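Local coordinates for alpha-1,3-glucanase (Streptomyces thermodiastaticus, PDB 7C7D), which probably hydrolyses alpha-1,3-glucan, as a thermostable glycoside hydrolase of family GH87 whose catalytic unit carries a bound calcium ion, at residues V342-N356 against V366-A380. Sequence-based numbering, arbitrary orientation.
Sequences VENNRILDTTADGLN and VRDNFLRNQGDDALA
Val342-Asn356 and Val366-Ala380 run in parallel and nearly in register, strands 346-348 and 370-372 lying 4.8 Å apart with 5° between their directions, and bonds such as Ile347 N to Phe370 O (2.9 Å) join them. At the bend after the first strand pair, Asn345 and Asn369 lie side by side, amide planes 7° apart. Asn369 OD1 takes both N and ND2 of Asn345 from opposite faces of its carbonyl plane, while Asn369 ND2 gives a nearly straight bond to Val342 O, 3.0 Å away, which also accepts Arg367 N; the bend is thus tied to strand and neighbouring turn alike. Asn345 OD1 likewise accepts Met322 N of the preceding coil. On the outer face Arg367, extended from CG to NE, reaches along Glu343 and grips one oxygen side-on, NE and NH2 each 2.9 Å from Glu343 OE1, with water 1 joining Glu343 OE2 and, weakly, Arg367 NH2. Further along this face Leu348 CD2 lies 3.8 Å from Phe370 CE2, and the edge of the Phe370 ring, at CZ, meets a face of the Arg372 guanidinium, held by Asn164 and by a salt bridge to Asp194. Inside, Ile347 lies alongside Leu371, and Leu355 CB packs 3.8 Å from Leu379 CD2, its CD1 reaching Val366. Gln374, folded back at chi2 (51°), turns its amide inward so that NE2 meets Thr350 OG1 at 3.1 Å and, weakly, Ile347 O. At the next turn Asn373 ND2 bonds Asp349 OD1; Asp349 OD2 bonds Gln325 and Asn373 OD1 Asn402, carrying the chain from coil to coil. The carboxylates of Asp353 and Asp377 share water 5. Stacked equivalent residues on successive coils, aliphatic inside, charged and apolar mixed outside, mark the right-handed parallel beta-helix of the pectate lyase-like fold.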
loop_
_atom_site.group_PDB
_atom_site.type_symbol
_atom_site.label_atom_id
_atom_site.label_comp_id
_atom_site.label_asym_id
_atom_site.label_seq_id
_atom_site.Cartn_x
_atom_site.Cartn_y
_atom_site.Cartn_z
ATOM N N VAL A 342 -13.587 -0.925 -4.848
ATOM C CA VAL A 342 -12.335 -1.632 -5.099
ATOM C C VAL A 342 -12.083 -2.482 -3.862
ATOM O O VAL A 342 -11.739 -1.951 -2.801
ATOM C CB VAL A 342 -11.180 -0.651 -5.353
ATOM C CG1 VAL A 342 -9.865 -1.394 -5.492
ATOM C CG2 VAL A 342 -11.457 0.204 -6.592
ATOM N N GLU A 343 -12.293 -3.794 -3.970
ATOM C CA GLU A 343 -12.297 -4.630 -2.780
ATOM C C GLU A 343 -11.676 -5.993 -3.041
ATOM O O GLU A 343 -11.780 -6.555 -4.133
ATOM C CB GLU A 343 -13.725 -4.822 -2.235
ATOM C CG GLU A 343 -14.620 -5.571 -3.211
ATOM C CD GLU A 343 -16.063 -5.678 -2.756
ATOM O OE1 GLU A 343 -16.376 -5.310 -1.605
ATOM O OE2 GLU A 343 -16.895 -6.132 -3.571
ATOM N N ASN A 344 -11.044 -6.528 -1.999
ATOM C CA ASN A 344 -10.525 -7.897 -2.015
ATOM C C ASN A 344 -9.514 -8.111 -3.136
ATOM O O ASN A 344 -9.541 -9.127 -3.834
ATOM C CB ASN A 344 -11.645 -8.938 -2.071
ATOM C CG ASN A 344 -12.612 -8.797 -0.925
ATOM O OD1 ASN A 344 -13.789 -8.508 -1.127
ATOM N ND2 ASN A 344 -12.119 -8.988 0.291
ATOM N N ASN A 345 -8.612 -7.148 -3.307
ATOM C CA ASN A 345 -7.549 -7.241 -4.296
ATOM C C ASN A 345 -6.199 -7.267 -3.599
ATOM O O ASN A 345 -6.069 -6.898 -2.430
ATOM C CB ASN A 345 -7.573 -6.052 -5.256
ATOM C CG ASN A 345 -8.921 -5.861 -5.907
ATOM O OD1 ASN A 345 -9.347 -6.682 -6.710
ATOM N ND2 ASN A 345 -9.604 -4.778 -5.557
ATOM N N ARG A 346 -5.192 -7.703 -4.349
ATOM C CA ARG A 346 -3.796 -7.603 -3.960
ATOM C C ARG A 346 -3.111 -6.673 -4.943
ATOM O O ARG A 346 -3.266 -6.832 -6.160
ATOM C CB ARG A 346 -3.099 -8.964 -4.004
ATOM C CG ARG A 346 -3.925 -10.097 -3.470
ATOM C CD ARG A 346 -4.131 -9.979 -1.969
ATOM N NE ARG A 346 -5.127 -10.952 -1.535
ATOM C CZ ARG A 346 -4.892 -12.258 -1.438
ATOM N NH1 ARG A 346 -3.685 -12.740 -1.707
ATOM N NH2 ARG A 346 -5.862 -13.082 -1.072
ATOM N N ILE A 347 -2.374 -5.698 -4.422
ATOM C CA ILE A 347 -1.596 -4.781 -5.244
ATOM C C ILE A 347 -0.169 -4.843 -4.716
ATOM O O ILE A 347 0.104 -4.398 -3.593
ATOM C CB ILE A 347 -2.156 -3.350 -5.218
ATOM C CG1 ILE A 347 -3.619 -3.351 -5.674
ATOM C CG2 ILE A 347 -1.329 -2.436 -6.119
ATOM C CD1 ILE A 347 -4.348 -2.025 -5.477
ATOM N N LEU A 348 0.737 -5.415 -5.511
ATOM C CA LEU A 348 2.081 -5.738 -5.060
ATOM C C LEU A 348 3.089 -5.200 -6.055
ATOM O O LEU A 348 2.882 -5.285 -7.269
ATOM C CB LEU A 348 2.297 -7.247 -4.993
ATOM C CG LEU A 348 1.204 -8.016 -4.270
ATOM C CD1 LEU A 348 1.422 -9.492 -4.447
ATOM C CD2 LEU A 348 1.228 -7.650 -2.812
ATOM N N ASP A 349 4.208 -4.698 -5.541
ATOM C CA ASP A 349 5.372 -4.391 -6.375
ATOM C C ASP A 349 5.009 -3.407 -7.495
ATOM O O ASP A 349 5.028 -3.734 -8.687
ATOM C CB ASP A 349 5.978 -5.665 -6.984
ATOM C CG ASP A 349 6.285 -6.741 -5.963
ATOM O OD1 ASP A 349 6.774 -6.423 -4.857
ATOM O OD2 ASP A 349 6.068 -7.926 -6.295
ATOM N N THR A 350 4.676 -2.187 -7.090
ATOM C CA THR A 350 4.398 -1.125 -8.044
ATOM C C THR A 350 5.445 -0.037 -7.869
ATOM O O THR A 350 5.885 0.231 -6.752
ATOM C CB THR A 350 2.969 -0.561 -7.881
ATOM O OG1 THR A 350 2.788 -0.038 -6.558
ATOM C CG2 THR A 350 1.917 -1.644 -8.121
ATOM N N THR A 351 5.877 0.575 -8.971
ATOM C CA THR A 351 6.940 1.565 -8.834
ATOM C C THR A 351 6.439 2.926 -8.369
ATOM O O THR A 351 7.260 3.787 -8.031
ATOM C CB THR A 351 7.760 1.691 -10.116
ATOM O OG1 THR A 351 6.900 2.091 -11.187
ATOM C CG2 THR A 351 8.442 0.372 -10.449
ATOM N N ALA A 352 5.124 3.129 -8.316
ATOM C CA ALA A 352 4.545 4.323 -7.716
ATOM C C ALA A 352 3.361 3.902 -6.844
ATOM O O ALA A 352 3.400 2.825 -6.235
ATOM C CB ALA A 352 4.167 5.360 -8.781
ATOM N N ASP A 353 2.322 4.732 -6.756
ATOM C CA ASP A 353 1.226 4.480 -5.824
ATOM C C ASP A 353 0.501 3.176 -6.144
ATOM O O ASP A 353 0.420 2.738 -7.293
ATOM C CB ASP A 353 0.183 5.603 -5.918
ATOM C CG ASP A 353 0.643 6.931 -5.326
ATOM O OD1 ASP A 353 1.838 7.129 -5.045
ATOM O OD2 ASP A 353 -0.232 7.798 -5.141
ATOM N N GLY A 354 -0.107 2.587 -5.113
ATOM C CA GLY A 354 -0.996 1.467 -5.363
ATOM C C GLY A 354 -2.294 1.906 -6.015
ATOM O O GLY A 354 -2.704 1.370 -7.053
ATOM N N LEU A 355 -2.966 2.880 -5.409
ATOM C CA LEU A 355 -4.185 3.451 -5.947
ATOM C C LEU A 355 -4.207 4.925 -5.576
ATOM O O LEU A 355 -3.880 5.290 -4.444
ATOM C CB LEU A 355 -5.425 2.738 -5.379
ATOM C CG LEU A 355 -6.808 3.317 -5.702
ATOM C CD1 LEU A 355 -7.859 2.208 -5.720
ATOM C CD2 LEU A 355 -7.219 4.403 -4.700
ATOM N N ASN A 356 -4.612 5.762 -6.528
ATOM C CA ASN A 356 -4.764 7.189 -6.299
ATOM C C ASN A 356 -6.107 7.642 -6.844
ATOM O O ASN A 356 -6.396 7.450 -8.026
ATOM C CB ASN A 356 -3.632 7.966 -6.973
ATOM C CG ASN A 356 -3.540 9.396 -6.483
ATOM O OD1 ASN A 356 -4.532 9.975 -6.048
ATOM N ND2 ASN A 356 -2.343 9.963 -6.521
ATOM N N VAL A 366 -12.661 1.857 -1.091
ATOM C CA VAL A 366 -11.502 0.994 -1.282
ATOM C C VAL A 366 -11.352 0.210 0.013
ATOM O O VAL A 366 -10.995 0.786 1.048
ATOM C CB VAL A 366 -10.238 1.811 -1.592
ATOM C CG1 VAL A 366 -9.021 0.903 -1.783
ATOM C CG2 VAL A 366 -10.472 2.689 -2.832
ATOM N N ARG A 367 -11.667 -1.089 -0.022
ATOM C CA ARG A 367 -11.744 -1.868 1.210
ATOM C C ARG A 367 -11.203 -3.283 1.037
ATOM O O ARG A 367 -11.304 -3.889 -0.033
ATOM C CB ARG A 367 -13.181 -1.940 1.753
ATOM C CG ARG A 367 -14.146 -2.722 0.886
ATOM C CD ARG A 367 -15.547 -2.779 1.485
ATOM N NE ARG A 367 -16.469 -3.396 0.539
ATOM C CZ ARG A 367 -17.734 -3.024 0.365
ATOM N NH1 ARG A 367 -18.246 -2.037 1.092
ATOM N NH2 ARG A 367 -18.489 -3.643 -0.535
ATOM N N ASP A 368 -10.635 -3.814 2.119
ATOM C CA ASP A 368 -10.224 -5.214 2.177
ATOM C C ASP A 368 -9.195 -5.569 1.108
ATOM O O ASP A 368 -9.210 -6.671 0.559
ATOM C CB ASP A 368 -11.426 -6.153 2.141
ATOM C CG ASP A 368 -12.224 -6.080 3.411
ATOM O OD1 ASP A 368 -11.676 -6.446 4.471
ATOM O OD2 ASP A 368 -13.382 -5.628 3.353
ATOM N N ASN A 369 -8.294 -4.632 0.820
ATOM C CA ASN A 369 -7.192 -4.879 -0.091
ATOM C C ASN A 369 -5.897 -5.041 0.686
ATOM O O ASN A 369 -5.747 -4.542 1.805
ATOM C CB ASN A 369 -7.037 -3.723 -1.080
ATOM C CG ASN A 369 -8.298 -3.480 -1.875
ATOM O OD1 ASN A 369 -8.635 -4.247 -2.771
ATOM N ND2 ASN A 369 -9.009 -2.413 -1.544
ATOM N N PHE A 370 -4.959 -5.751 0.066
ATOM C CA PHE A 370 -3.613 -5.921 0.594
ATOM C C PHE A 370 -2.634 -5.250 -0.356
ATOM O O PHE A 370 -2.648 -5.536 -1.561
ATOM C CB PHE A 370 -3.258 -7.403 0.724
ATOM C CG PHE A 370 -1.873 -7.639 1.243
ATOM C CD1 PHE A 370 -1.580 -7.398 2.572
ATOM C CD2 PHE A 370 -0.849 -8.055 0.401
ATOM C CE1 PHE A 370 -0.308 -7.587 3.066
ATOM C CE2 PHE A 370 0.432 -8.247 0.895
ATOM C CZ PHE A 370 0.704 -8.018 2.225
ATOM N N LEU A 371 -1.787 -4.372 0.188
ATOM C CA LEU A 371 -0.824 -3.603 -0.594
ATOM C C LEU A 371 0.555 -3.765 0.026
ATOM O O LEU A 371 0.749 -3.440 1.203
ATOM C CB LEU A 371 -1.217 -2.122 -0.632
ATOM C CG LEU A 371 -2.537 -1.829 -1.365
ATOM C CD1 LEU A 371 -3.700 -1.576 -0.390
ATOM C CD2 LEU A 371 -2.355 -0.651 -2.307
ATOM N N ARG A 372 1.511 -4.278 -0.764
ATOM C CA ARG A 372 2.890 -4.431 -0.328
ATOM C C ARG A 372 3.817 -3.870 -1.397
ATOM O O ARG A 372 3.630 -4.130 -2.588
ATOM C CB ARG A 372 3.233 -5.912 -0.098
ATOM C CG ARG A 372 4.697 -6.176 0.227
ATOM C CD ARG A 372 4.998 -7.667 0.354
ATOM N NE ARG A 372 4.515 -8.240 1.615
ATOM C CZ ARG A 372 4.034 -9.471 1.727
ATOM N NH1 ARG A 372 3.947 -10.250 0.660
ATOM N NH2 ARG A 372 3.619 -9.919 2.907
ATOM N N ASN A 373 4.831 -3.121 -0.969
ATOM C CA ASN A 373 5.932 -2.712 -1.853
ATOM C C ASN A 373 5.468 -1.767 -2.969
ATOM O O ASN A 373 5.762 -1.973 -4.150
ATOM C CB ASN A 373 6.699 -3.918 -2.417
ATOM C CG ASN A 373 8.023 -3.534 -3.068
ATOM O OD1 ASN A 373 8.648 -2.533 -2.711
ATOM N ND2 ASN A 373 8.462 -4.355 -4.019
ATOM N N GLN A 374 4.739 -0.722 -2.580
ATOM C CA GLN A 374 4.461 0.398 -3.464
ATOM C C GLN A 374 5.660 1.336 -3.460
ATOM O O GLN A 374 6.430 1.373 -2.499
ATOM C CB GLN A 374 3.207 1.143 -2.995
ATOM C CG GLN A 374 1.902 0.501 -3.432
ATOM C CD GLN A 374 1.828 -0.980 -3.100
ATOM O OE1 GLN A 374 1.686 -1.364 -1.931
ATOM N NE2 GLN A 374 1.919 -1.827 -4.124
ATOM N N GLY A 375 5.827 2.090 -4.546
ATOM C CA GLY A 375 6.948 3.002 -4.674
ATOM C C GLY A 375 6.678 4.427 -4.243
ATOM O O GLY A 375 7.509 5.310 -4.475
ATOM N N ASP A 376 5.526 4.684 -3.645
ATOM C CA ASP A 376 5.093 5.995 -3.187
ATOM C C ASP A 376 3.852 5.704 -2.347
ATOM O O ASP A 376 3.639 4.544 -1.982
ATOM C CB ASP A 376 4.791 6.872 -4.402
ATOM C CG ASP A 376 4.959 8.355 -4.124
ATOM O OD1 ASP A 376 4.370 8.858 -3.147
ATOM O OD2 ASP A 376 5.677 9.028 -4.895
ATOM N N ASP A 377 3.024 6.704 -2.065
ATOM C CA ASP A 377 1.822 6.528 -1.249
ATOM C C ASP A 377 1.092 5.252 -1.644
ATOM O O ASP A 377 0.716 5.081 -2.806
ATOM C CB ASP A 377 0.873 7.703 -1.482
ATOM C CG ASP A 377 1.396 9.018 -0.957
ATOM O OD1 ASP A 377 2.060 9.047 0.095
ATOM O OD2 ASP A 377 1.097 10.046 -1.602
ATOM N N ALA A 378 0.848 4.358 -0.683
ATOM C CA ALA A 378 0.200 3.105 -1.061
ATOM C C ALA A 378 -1.223 3.354 -1.536
ATOM O O ALA A 378 -1.616 2.894 -2.617
ATOM C CB ALA A 378 0.248 2.083 0.074
ATOM N N LEU A 379 -1.998 4.104 -0.748
ATOM C CA LEU A 379 -3.319 4.589 -1.127
ATOM C C LEU A 379 -3.325 6.095 -0.954
ATOM O O LEU A 379 -2.911 6.597 0.095
ATOM C CB LEU A 379 -4.412 3.990 -0.236
ATOM C CG LEU A 379 -4.600 2.478 -0.285
ATOM C CD1 LEU A 379 -5.715 2.082 0.689
ATOM C CD2 LEU A 379 -4.932 2.009 -1.690
ATOM N N ALA A 380 -3.790 6.813 -1.970
ATOM C CA ALA A 380 -3.814 8.262 -1.907
ATOM C C ALA A 380 -5.113 8.805 -2.477
ATOM O O ALA A 380 -5.730 8.205 -3.363
ATOM C CB ALA A 380 -2.639 8.887 -2.675
HETATM O O HOH W 1 -19.346 -5.927 -2.821
HETATM O O HOH W 2 -15.091 -6.232 1.240
HETATM O O HOH W 3 -9.234 -10.005 1.034
HETATM O O HOH W 4 9.140 5.138 -6.623
HETATM O O HOH W 5 0.491 10.104 -4.215
#